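Local coordinates for protein tripeptidase (Staphylococcus aureus subsp. aureus, PDB 3RZA) that probably cleaves the N-terminal residue from tripeptides, as a metal-dependent aminopeptidase of the M20 peptidase family, at residues A[45-50]-A[97-102]; A[49-54]-A[75-80]; A[64-67]-A[71-74]; A[167-172]-A[345-350]. All blocks are in the same frame, centred on the assembly; numbering follows the deposited sequence.

Contact 1 (A[45-50]-A[97-102]); sequences TIQPIL and SHMDTV. With ZN (zinc ion), chain C.
M99, modelled as selenomethionine and placed just past strand 93-98, drives its side chain into the flank of helix 46-56, where I46, Q47 and L50 receive it. The three lie on one side of the helix because I46 and L50 are a turn apart, joined by the bond from L50 N to I46 O, with Q47 next to I46. A chi1 of 77° tucks M99 CG over the backbone, flanked by N and C; from there the chain runs out straight and bends only at its last torsion. The I46 and M99 side chains lie alongside, pointing opposite ways, with I46 CG2 3.9 Å from M99 CG. L50 comes in obliquely nearer the root, with CD1 3.7 Å from M99 CB. Farther out the selenium rests against the aliphatic part of Q47, 3.6 Å from SE to Q47 CB. A long, flexible, unbranched side chain suits this place, since it can lie along the helix flank and meet a different residue at each step. Q47 meets M99 with its methylenes alone; its chain bends at chi2 and carries the amide away, where NE2 is hydrogen-bonded to N75 O and E63 OE1. H98 points the other way, its NE2 2.1 Å from the zinc ion, which D129, D186 and a water also bind. Successive residues thus face opposite ways, H98 to the metal of the probable active site and M99 to the helix. Strand 154-159 lies beside both partners, I158 touching L50 and M99, while L134 of helix 128-147 also packs on L50.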
loop_
_atom_site.group_PDB
_atom_site.type_symbol
_atom_site.label_atom_id
_atom_site.label_comp_id
_atom_site.label_asym_id
_atom_site.label_seq_id
_atom_site.Cartn_x
_atom_site.Cartn_y
_atom_site.Cartn_z
ATOM N N THR A 45 -0.866 -29.757 -18.365
ATOM C CA THR A 45 0.012 -30.264 -19.432
ATOM C C THR A 45 1.024 -31.295 -18.926
ATOM O O THR A 45 1.198 -32.352 -19.547
ATOM C CB THR A 45 0.738 -29.132 -20.140
ATOM O OG1 THR A 45 -0.223 -28.312 -20.791
ATOM C CG2 THR A 45 1.678 -29.670 -21.191
ATOM N N ILE A 46 1.710 -30.988 -17.832
ATOM C CA ILE A 46 2.734 -31.908 -17.313
ATOM C C ILE A 46 2.124 -33.209 -16.713
ATOM O O ILE A 46 2.738 -34.291 -16.813
ATOM C CB ILE A 46 3.680 -31.216 -16.294
ATOM C CG1 ILE A 46 4.963 -32.031 -16.130
ATOM C CG2 ILE A 46 2.976 -30.989 -14.938
ATOM C CD1 ILE A 46 5.989 -31.353 -15.291
ATOM N N GLN A 47 0.904 -33.116 -16.172
ATOM C CA GLN A 47 0.323 -34.232 -15.434
ATOM C C GLN A 47 0.129 -35.506 -16.246
ATOM O O GLN A 47 0.626 -36.544 -15.810
ATOM C CB GLN A 47 -0.965 -33.833 -14.688
ATOM C CG GLN A 47 -1.433 -34.877 -13.637
ATOM C CD GLN A 47 -2.605 -35.719 -14.108
ATOM O OE1 GLN A 47 -2.718 -36.052 -15.293
ATOM N NE2 GLN A 47 -3.479 -36.091 -13.167
ATOM N N PRO A 48 -0.577 -35.443 -17.418
ATOM C CA PRO A 48 -0.654 -36.652 -18.278
ATOM C C PRO A 48 0.686 -37.139 -18.866
ATOM O O PRO A 48 0.811 -38.324 -19.159
ATOM C CB PRO A 48 -1.613 -36.229 -19.426
ATOM C CG PRO A 48 -2.210 -34.958 -19.017
ATOM C CD PRO A 48 -1.297 -34.314 -18.040
ATOM N N ILE A 49 1.657 -36.243 -19.061
ATOM C CA ILE A 49 3.022 -36.650 -19.489
ATOM C C ILE A 49 3.726 -37.489 -18.403
ATOM O O ILE A 49 4.276 -38.550 -18.697
ATOM C CB ILE A 49 3.894 -35.434 -19.885
ATOM C CG1 ILE A 49 3.338 -34.749 -21.171
ATOM C CG2 ILE A 49 5.309 -35.866 -20.102
ATOM C CD1 ILE A 49 3.983 -33.369 -21.506
ATOM N N LEU A 50 3.643 -37.045 -17.151
ATOM C CA LEU A 50 4.164 -37.810 -16.026
ATOM C C LEU A 50 3.452 -39.141 -15.822
ATOM O O LEU A 50 4.110 -40.149 -15.594
ATOM C CB LEU A 50 4.118 -37.003 -14.724
ATOM C CG LEU A 50 5.141 -35.900 -14.550
ATOM C CD1 LEU A 50 4.743 -35.041 -13.385
ATOM C CD2 LEU A 50 6.518 -36.458 -14.326
ATOM N N SER A 97 6.857 -36.250 -4.557
ATOM C CA SER A 97 7.328 -34.985 -5.069
ATOM C C SER A 97 6.147 -34.252 -5.652
ATOM O O SER A 97 5.091 -34.830 -5.801
ATOM C CB SER A 97 8.409 -35.212 -6.130
ATOM O OG SER A 97 9.681 -35.337 -5.509
ATOM N N HIS A 98 6.310 -32.963 -5.903
ATOM C CA HIS A 98 5.243 -32.143 -6.498
ATOM C C HIS A 98 5.614 -31.719 -7.928
ATOM O O HIS A 98 6.776 -31.407 -8.208
ATOM C CB HIS A 98 4.891 -30.936 -5.618
ATOM C CG HIS A 98 5.983 -29.939 -5.450
ATOM N ND1 HIS A 98 6.110 -28.829 -6.254
ATOM C CD2 HIS A 98 6.911 -29.805 -4.474
ATOM C CE1 HIS A 98 7.111 -28.086 -5.816
ATOM N NE2 HIS A 98 7.605 -28.651 -4.730
HETATM N N MSE A 99 4.620 -31.740 -8.817
HETATM C CA MSE A 99 4.831 -31.488 -10.249
HETATM C C MSE A 99 4.773 -30.002 -10.633
HETATM O O MSE A 99 5.163 -29.643 -11.760
HETATM C CB MSE A 99 3.843 -32.310 -11.072
HETATM C CG MSE A 99 2.442 -31.786 -11.126
HETATM SE SE MSE A 99 1.302 -33.010 -12.010
HETATM C CE MSE A 99 1.080 -34.289 -10.549
ATOM N N ASP A 100 4.263 -29.151 -9.725
ATOM C CA ASP A 100 4.184 -27.702 -9.968
ATOM C C ASP A 100 5.456 -26.940 -9.528
ATOM O O ASP A 100 6.211 -27.400 -8.679
ATOM C CB ASP A 100 2.942 -27.063 -9.320
ATOM C CG ASP A 100 2.944 -27.143 -7.774
ATOM O OD1 ASP A 100 3.277 -28.215 -7.233
ATOM O OD2 ASP A 100 2.589 -26.147 -7.111
ATOM N N THR A 101 5.662 -25.772 -10.144
ATOM C CA THR A 101 6.724 -24.838 -9.780
ATOM C C THR A 101 6.110 -23.473 -9.454
ATOM O O THR A 101 4.962 -23.198 -9.811
ATOM C CB THR A 101 7.683 -24.645 -10.941
ATOM O OG1 THR A 101 7.035 -23.856 -11.945
ATOM C CG2 THR A 101 8.081 -25.958 -11.528
ATOM N N VAL A 102 6.901 -22.596 -8.828
ATOM C CA VAL A 102 6.497 -21.178 -8.674
ATOM C C VAL A 102 6.576 -20.455 -10.023
ATOM O O VAL A 102 7.002 -21.042 -11.043
ATOM C CB VAL A 102 7.342 -20.409 -7.625
ATOM C CG1 VAL A 102 7.306 -21.130 -6.257
ATOM C CG2 VAL A 102 8.770 -20.186 -8.125
HETATM ZN ZN ZN C . 9.202 -28.005 -3.468
HETATM O O HOH W 1 8.950 -26.407 -2.150
#

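Contact 2 (A[49-54]-A[75-80]); sequences ILKEKF and NNLVCT
Helix 49-54 and strand 77-80 run almost parallel, 6° apart in direction, with their axes 9.9 Å from each other: helix-on-sheet packing in the alpha/beta metal-binding domain of an M20-type peptidase. K51 faces L77 and F54 faces C79, so three residues of helix keep step with two of strand. No hydrogen bond crosses this interface; side chains of alternate strand residues fill it. L77 reaches the helix backbone itself, its CD1 3.8 Å from K51 N and 4.3 Å from L50 CB, and a branched leucine can spread its two methyls over this surface. K51 adds its CB to that patch. With CG opposite the backbone N (chi1 176°), its extended chain then leads out of the interface to a salt bridge between NZ and E63, which lets a lysine be apolar at the root and charged at the end. V61 of the neighbouring strand 60-63 touches K51, F54 and C79, and I158 and helix 128-147 border F54. The small cysteine side chain fits against the bulky phenylalanine, near the root of the ring, in a sulfur-aromatic contact: C79 SG approaches obliquely, 4.3 Å from the F54 ring centroid and 31° off its normal, closest to CG at 3.8 Å.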
loop_
_atom_site.group_PDB
_atom_site.type_symbol
_atom_site.label_atom_id
_atom_site.label_comp_id
_atom_site.label_asym_id
_atom_site.label_seq_id
_atom_site.Cartn_x
_atom_site.Cartn_y
_atom_site.Cartn_z
ATOM N N ILE A 49 1.657 -36.243 -19.061
ATOM C CA ILE A 49 3.022 -36.650 -19.489
ATOM C C ILE A 49 3.726 -37.489 -18.403
ATOM O O ILE A 49 4.276 -38.550 -18.697
ATOM C CB ILE A 49 3.894 -35.434 -19.885
ATOM C CG1 ILE A 49 3.338 -34.749 -21.171
ATOM C CG2 ILE A 49 5.309 -35.866 -20.102
ATOM C CD1 ILE A 49 3.983 -33.369 -21.506
ATOM N N LEU A 50 3.643 -37.045 -17.151
ATOM C CA LEU A 50 4.164 -37.810 -16.026
ATOM C C LEU A 50 3.452 -39.141 -15.822
ATOM O O LEU A 50 4.110 -40.149 -15.594
ATOM C CB LEU A 50 4.118 -37.003 -14.724
ATOM C CG LEU A 50 5.141 -35.900 -14.550
ATOM C CD1 LEU A 50 4.743 -35.041 -13.385
ATOM C CD2 LEU A 50 6.518 -36.458 -14.326
ATOM N N LYS A 51 2.123 -39.131 -15.886
ATOM C CA LYS A 51 1.320 -40.356 -15.780
ATOM C C LYS A 51 1.823 -41.446 -16.720
ATOM O O LYS A 51 2.073 -42.567 -16.267
ATOM C CB LYS A 51 -0.167 -40.079 -16.044
ATOM C CG LYS A 51 -1.054 -41.344 -16.053
ATOM C CD LYS A 51 -2.537 -41.006 -16.036
ATOM C CE LYS A 51 -3.363 -42.235 -15.677
ATOM N NZ LYS A 51 -4.811 -41.963 -15.677
ATOM N N GLU A 52 2.006 -41.109 -17.999
ATOM C CA GLU A 52 2.514 -42.090 -18.990
ATOM C C GLU A 52 3.918 -42.622 -18.683
ATOM O O GLU A 52 4.202 -43.786 -18.961
ATOM C CB GLU A 52 2.555 -41.504 -20.402
ATOM C CG GLU A 52 1.197 -41.124 -21.062
ATOM C CD GLU A 52 0.136 -42.189 -20.961
ATOM O OE1 GLU A 52 0.449 -43.389 -21.149
ATOM O OE2 GLU A 52 -1.026 -41.829 -20.685
ATOM N N LYS A 53 4.792 -41.763 -18.154
ATOM C CA LYS A 53 6.121 -42.194 -17.726
ATOM C C LYS A 53 6.046 -43.243 -16.610
ATOM O O LYS A 53 6.746 -44.242 -16.678
ATOM C CB LYS A 53 6.985 -41.018 -17.294
ATOM C CG LYS A 53 7.404 -40.151 -18.451
ATOM C CD LYS A 53 8.308 -39.011 -18.049
ATOM C CE LYS A 53 8.645 -38.134 -19.263
ATOM N NZ LYS A 53 9.468 -38.859 -20.278
ATOM N N PHE A 54 5.169 -43.030 -15.627
ATOM C CA PHE A 54 5.034 -43.977 -14.497
ATOM C C PHE A 54 4.401 -45.302 -14.912
ATOM O O PHE A 54 4.904 -46.360 -14.524
ATOM C CB PHE A 54 4.294 -43.339 -13.287
ATOM C CG PHE A 54 5.157 -42.418 -12.490
ATOM C CD1 PHE A 54 6.161 -42.933 -11.668
ATOM C CD2 PHE A 54 5.012 -41.034 -12.580
ATOM C CE1 PHE A 54 6.994 -42.087 -10.932
ATOM C CE2 PHE A 54 5.833 -40.183 -11.858
ATOM C CZ PHE A 54 6.832 -40.707 -11.027
ATOM N N ASN A 75 -5.359 -33.456 -11.403
ATOM C CA ASN A 75 -5.455 -34.385 -10.275
ATOM C C ASN A 75 -4.074 -34.771 -9.803
ATOM O O ASN A 75 -3.128 -34.806 -10.598
ATOM C CB ASN A 75 -6.218 -35.665 -10.679
ATOM C CG ASN A 75 -7.605 -35.379 -11.200
ATOM O OD1 ASN A 75 -8.328 -34.556 -10.644
ATOM N ND2 ASN A 75 -7.996 -36.076 -12.267
ATOM N N ASN A 76 -3.971 -35.138 -8.527
ATOM C CA ASN A 76 -2.764 -35.805 -8.016
ATOM C C ASN A 76 -2.690 -37.205 -8.622
ATOM O O ASN A 76 -3.713 -37.756 -8.995
ATOM C CB ASN A 76 -2.774 -35.940 -6.493
ATOM C CG ASN A 76 -2.974 -34.621 -5.773
ATOM O OD1 ASN A 76 -2.166 -33.708 -5.889
ATOM N ND2 ASN A 76 -4.035 -34.538 -4.986
ATOM N N LEU A 77 -1.477 -37.753 -8.726
ATOM C CA LEU A 77 -1.245 -39.133 -9.205
ATOM C C LEU A 77 -0.712 -39.956 -8.037
ATOM O O LEU A 77 0.185 -39.496 -7.338
ATOM C CB LEU A 77 -0.215 -39.136 -10.326
ATOM C CG LEU A 77 -0.517 -38.315 -11.574
ATOM C CD1 LEU A 77 0.691 -38.211 -12.488
ATOM C CD2 LEU A 77 -1.706 -38.919 -12.315
ATOM N N VAL A 78 -1.304 -41.124 -7.794
ATOM C CA VAL A 78 -0.786 -42.116 -6.851
ATOM C C VAL A 78 -0.431 -43.376 -7.673
ATOM O O VAL A 78 -1.319 -44.026 -8.209
ATOM C CB VAL A 78 -1.829 -42.448 -5.747
ATOM C CG1 VAL A 78 -1.286 -43.517 -4.771
ATOM C CG2 VAL A 78 -2.239 -41.167 -4.984
ATOM N N CYS A 79 0.869 -43.664 -7.784
ATOM C CA CYS A 79 1.396 -44.720 -8.671
ATOM C C CYS A 79 2.002 -45.806 -7.816
ATOM O O CYS A 79 2.924 -45.536 -7.061
ATOM C CB CYS A 79 2.445 -44.160 -9.632
ATOM S SG CYS A 79 2.072 -42.519 -10.250
ATOM N N THR A 80 1.482 -47.025 -7.937
ATOM C CA THR A 80 1.822 -48.113 -7.032
ATOM C C THR A 80 2.593 -49.194 -7.780
ATOM O O THR A 80 2.219 -49.594 -8.904
ATOM C CB THR A 80 0.565 -48.726 -6.384
ATOM O OG1 THR A 80 -0.121 -47.713 -5.629
ATOM C CG2 THR A 80 0.933 -49.891 -5.458
#

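Contact 3 (A[64-67]-A[71-74]); sequences DEAA and KLGA. With CA (calcium ion), chain E.
A67 and L72 turn their backbone carbonyls onto one calcium ion, each O 2.4 Å from the metal. The two oxygens stand 3.3 Å apart, A67 O to L72 O, a proximity the shared cation makes tolerable. H69 O and three waters complete the coordination seen here, so the peptide backbone, rather than carboxylates, supplies the protein's share of this site. The side chains pack alongside. L72 has CG opposite its carbonyl carbon (chi1 -57°) and an extended second torsion, which bring CD1 against the A66 peptide, 3.3 Å from A66 O and 3.8 Å from A66 CB. Two alanines suit this tight turn: A66 CB touches L72 CD1 and, in another direction, approaches A74 O, and A67 CB nears the A74 backbone, 3.6 Å from A74 C. At the start, D64 folds back with chi1 66°, and OD1 accepts the A66 N-H at 3.1 Å in an Asx turn, met from above the carboxylate plane. The other oxygen, OD2, takes a hydrogen bond from N76 ND2, so the aspartate ties the turn to the next strand's approach. This calcium-binding connection joins strand 60-63 to strand 77-81, and helix 167-171 lies against it, with I167 touching L72 and E171 touching both A66 and L72.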
loop_
_atom_site.group_PDB
_atom_site.type_symbol
_atom_site.label_atom_id
_atom_site.label_comp_id
_atom_site.label_asym_id
_atom_site.label_seq_id
_atom_site.Cartn_x
_atom_site.Cartn_y
_atom_site.Cartn_z
ATOM N N ASP A 64 -6.808 -38.971 -8.180
ATOM C CA ASP A 64 -7.906 -38.520 -7.303
ATOM C C ASP A 64 -8.750 -37.460 -8.068
ATOM O O ASP A 64 -8.765 -37.474 -9.311
ATOM C CB ASP A 64 -7.337 -38.054 -5.938
ATOM C CG ASP A 64 -6.461 -36.819 -6.030
ATOM O OD1 ASP A 64 -6.410 -36.132 -7.071
ATOM O OD2 ASP A 64 -5.791 -36.553 -5.040
ATOM N N GLU A 65 -9.419 -36.554 -7.352
ATOM C CA GLU A 65 -10.245 -35.511 -7.969
ATOM C C GLU A 65 -9.836 -34.098 -7.522
ATOM O O GLU A 65 -10.687 -33.204 -7.383
ATOM C CB GLU A 65 -11.725 -35.779 -7.661
ATOM C CG GLU A 65 -12.213 -37.166 -8.107
ATOM C CD GLU A 65 -13.741 -37.353 -7.978
ATOM O OE1 GLU A 65 -14.457 -36.372 -7.689
ATOM O OE2 GLU A 65 -14.222 -38.498 -8.174
ATOM N N ALA A 66 -8.527 -33.890 -7.360
ATOM C CA ALA A 66 -7.971 -32.577 -6.990
ATOM C C ALA A 66 -8.237 -31.484 -8.037
ATOM O O ALA A 66 -8.399 -30.338 -7.675
ATOM C CB ALA A 66 -6.481 -32.695 -6.735
ATOM N N ALA A 67 -8.304 -31.853 -9.323
ATOM C CA ALA A 67 -8.582 -30.890 -10.414
ATOM C C ALA A 67 -9.877 -30.071 -10.245
ATOM O O ALA A 67 -9.960 -28.956 -10.760
ATOM C CB ALA A 67 -8.568 -31.606 -11.813
ATOM N N LYS A 71 -8.226 -23.594 -7.725
ATOM C CA LYS A 71 -6.774 -23.250 -7.786
ATOM C C LYS A 71 -5.824 -24.389 -8.280
ATOM O O LYS A 71 -4.603 -24.202 -8.254
ATOM C CB LYS A 71 -6.300 -22.763 -6.392
ATOM C CG LYS A 71 -7.139 -21.588 -5.811
ATOM N N LEU A 72 -6.369 -25.533 -8.740
ATOM C CA LEU A 72 -5.559 -26.693 -9.188
ATOM C C LEU A 72 -5.963 -27.105 -10.614
ATOM O O LEU A 72 -7.147 -27.250 -10.907
ATOM C CB LEU A 72 -5.753 -27.888 -8.261
ATOM C CG LEU A 72 -5.447 -27.737 -6.763
ATOM C CD1 LEU A 72 -5.853 -29.027 -6.042
ATOM C CD2 LEU A 72 -3.998 -27.454 -6.545
ATOM N N GLY A 73 -4.971 -27.287 -11.484
ATOM C CA GLY A 73 -5.202 -27.583 -12.907
ATOM C C GLY A 73 -5.160 -29.060 -13.277
ATOM O O GLY A 73 -5.304 -29.380 -14.446
ATOM N N ALA A 74 -4.934 -29.949 -12.295
ATOM C CA ALA A 74 -4.899 -31.387 -12.545
ATOM C C ALA A 74 -5.052 -32.171 -11.250
ATOM O O ALA A 74 -4.915 -31.623 -10.147
ATOM C CB ALA A 74 -3.587 -31.801 -13.294
HETATM CA CA CA E . -9.446 -26.770 -11.457
HETATM O O HOH W 2 -8.778 -24.575 -11.755
HETATM O O HOH W 3 -9.634 -27.789 -13.788
HETATM O O HOH W 4 -11.960 -26.102 -11.264
#

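Contact 4 (A[167-172]-A[345-350])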
loop_
_atom_site.group_PDB
_atom_site.type_symbol
_atom_site.label_atom_id
_atom_site.label_comp_id
_atom_site.label_asym_id
_atom_site.label_seq_id
_atom_site.Cartn_x
_atom_site.Cartn_y
_atom_site.Cartn_z
ATOM N N ILE A 167 -1.900 -27.442 -1.517
ATOM C CA ILE A 167 -3.323 -27.561 -1.788
ATOM C C ILE A 167 -3.681 -28.934 -2.385
ATOM O O ILE A 167 -4.717 -29.504 -2.030
ATOM C CB ILE A 167 -3.838 -26.424 -2.751
ATOM C CG1 ILE A 167 -3.631 -25.033 -2.147
ATOM C CG2 ILE A 167 -5.302 -26.605 -3.061
ATOM C CD1 ILE A 167 -4.429 -24.764 -0.831
ATOM N N GLY A 168 -2.827 -29.463 -3.267
ATOM C CA GLY A 168 -3.019 -30.824 -3.792
ATOM C C GLY A 168 -2.915 -31.891 -2.714
ATOM O O GLY A 168 -3.786 -32.768 -2.634
ATOM N N ALA A 169 -1.880 -31.800 -1.871
ATOM C CA ALA A 169 -1.790 -32.668 -0.668
ATOM C C ALA A 169 -3.063 -32.602 0.228
ATOM O O ALA A 169 -3.519 -33.638 0.745
ATOM C CB ALA A 169 -0.539 -32.327 0.157
ATOM N N LYS A 170 -3.625 -31.397 0.374
ATOM C CA LYS A 170 -4.882 -31.179 1.137
ATOM C C LYS A 170 -6.128 -31.757 0.490
ATOM O O LYS A 170 -7.105 -32.035 1.182
ATOM C CB LYS A 170 -5.123 -29.679 1.382
ATOM C CG LYS A 170 -4.222 -29.088 2.439
ATOM C CD LYS A 170 -4.277 -27.569 2.474
ATOM C CE LYS A 170 -3.377 -27.031 3.592
ATOM N NZ LYS A 170 -3.141 -25.594 3.461
ATOM N N GLU A 171 -6.118 -31.869 -0.839
ATOM C CA GLU A 171 -7.218 -32.499 -1.608
ATOM C C GLU A 171 -6.981 -33.981 -1.892
ATOM O O GLU A 171 -7.846 -34.637 -2.470
ATOM C CB GLU A 171 -7.415 -31.740 -2.931
ATOM C CG GLU A 171 -7.891 -30.292 -2.753
ATOM C CD GLU A 171 -9.339 -30.198 -2.283
ATOM O OE1 GLU A 171 -10.215 -30.757 -2.970
ATOM O OE2 GLU A 171 -9.597 -29.564 -1.240
ATOM N N LEU A 172 -5.826 -34.503 -1.476
ATOM C CA LEU A 172 -5.462 -35.899 -1.701
ATOM C C LEU A 172 -6.480 -36.884 -1.082
ATOM O O LEU A 172 -6.860 -36.753 0.089
ATOM C CB LEU A 172 -4.055 -36.170 -1.143
ATOM C CG LEU A 172 -3.222 -37.338 -1.628
ATOM C CD1 LEU A 172 -2.974 -37.268 -3.133
ATOM C CD2 LEU A 172 -1.904 -37.296 -0.873
ATOM N N GLY A 345 4.797 -33.401 2.942
ATOM C CA GLY A 345 5.026 -34.196 4.137
ATOM C C GLY A 345 4.347 -33.714 5.397
ATOM O O GLY A 345 3.991 -34.531 6.227
ATOM N N SER A 346 4.164 -32.393 5.528
ATOM C CA SER A 346 3.413 -31.799 6.647
ATOM C C SER A 346 1.951 -32.236 6.638
ATOM O O SER A 346 1.363 -32.422 7.699
ATOM C CB SER A 346 3.463 -30.261 6.612
ATOM O OG SER A 346 4.793 -29.738 6.563
ATOM N N ILE A 347 1.370 -32.389 5.439
ATOM C CA ILE A 347 -0.001 -32.850 5.301
ATOM C C ILE A 347 -0.098 -34.361 5.440
ATOM O O ILE A 347 -1.011 -34.858 6.119
ATOM C CB ILE A 347 -0.627 -32.408 3.966
ATOM C CG1 ILE A 347 -0.595 -30.878 3.819
ATOM C CG2 ILE A 347 -2.075 -32.912 3.859
ATOM C CD1 ILE A 347 -1.186 -30.073 5.040
ATOM N N ILE A 348 0.834 -35.085 4.832
ATOM C CA ILE A 348 0.759 -36.551 4.775
ATOM C C ILE A 348 0.917 -37.158 6.171
ATOM O O ILE A 348 0.213 -38.109 6.502
ATOM C CB ILE A 348 1.830 -37.170 3.803
ATOM C CG1 ILE A 348 1.624 -36.671 2.352
ATOM C CG2 ILE A 348 1.841 -38.741 3.897
ATOM C CD1 ILE A 348 0.896 -37.591 1.462
ATOM N N ASN A 349 1.811 -36.580 6.986
ATOM C CA ASN A 349 1.890 -36.915 8.425
ATOM C C ASN A 349 0.544 -36.884 9.162
ATOM O O ASN A 349 0.310 -37.742 10.003
ATOM C CB ASN A 349 2.925 -36.027 9.183
ATOM C CG ASN A 349 4.362 -36.585 9.114
ATOM O OD1 ASN A 349 4.623 -37.690 9.571
ATOM N ND2 ASN A 349 5.290 -35.806 8.540
ATOM N N THR A 350 -0.352 -35.944 8.814
ATOM C CA THR A 350 -1.718 -35.893 9.427
ATOM C C THR A 350 -2.635 -37.087 9.073
ATOM O O THR A 350 -3.621 -37.324 9.762
ATOM C CB THR A 350 -2.505 -34.572 9.119
ATOM O OG1 THR A 350 -3.078 -34.624 7.802
ATOM C CG2 THR A 350 -1.611 -33.326 9.277
#
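Two short helices, 167-171 and 345-348, come closest at A169 and I347, whose CA atoms are 6.2 Å apart. A169, with a single methyl, suits this close approach: its CB lies 3.8 Å from I347 CB. I347 straddles that point with its two branches. CG1 lies opposite the carbonyl carbon (chi1 -58°) and CG2 opposite the backbone N, so that CG2 reaches the A169 carbonyl, 3.5 Å from A169 O, while CD1 heads for K170. The K170 chain runs roughly perpendicular to the I347 side chain, presenting its aliphatic part to the isoleucine methyl with CE 4.0 Å from I347 CD1. That extended chain carries NZ on to hydrogen bonds with the backbone oxygens of S307 and G165, so one residue gives both a hydrophobic side and a polar end. Farther along, L172 meets I348 through methyl groups alone, CD2 3.7 Å from I348 CD1. No hydrogen bond crosses between the segments; the contact is van der Waals packing, mostly of aliphatic groups. Polar groups are used within the second segment, where T350 OG1 hydrogen-bonds I347 O, 2.7 Å away and in the plane of that carbonyl. Strand 299-312 borders this helix, P309 touching I347 and T350, and F311 touching S346 and N349. From the first segment, L172 packs on D64 and N76, before strand 77-81, and I167 on H69.

Contacts 1 and 2 share helix 46-56 and pack it on the same sheet, one through M99, just beyond a strand of that sheet, the other through L77 and C79 within it; both are buried and apolar, and Q47 bridges the two. Contact 3 is nested in the chain closed by both and is largely buried, with A67 partly exposed at the calcium, yet its chemistry is unlike theirs: backbone oxygens and waters round a metal. N75 and N76 tie it to contact 2 through polar bonds. Contact 4, between helices distant in sequence, is mostly buried with the exposed K170 at its margin; it touches contact 3 through I167 and L72, and contact 2 through G168 and N76, but not contact 1.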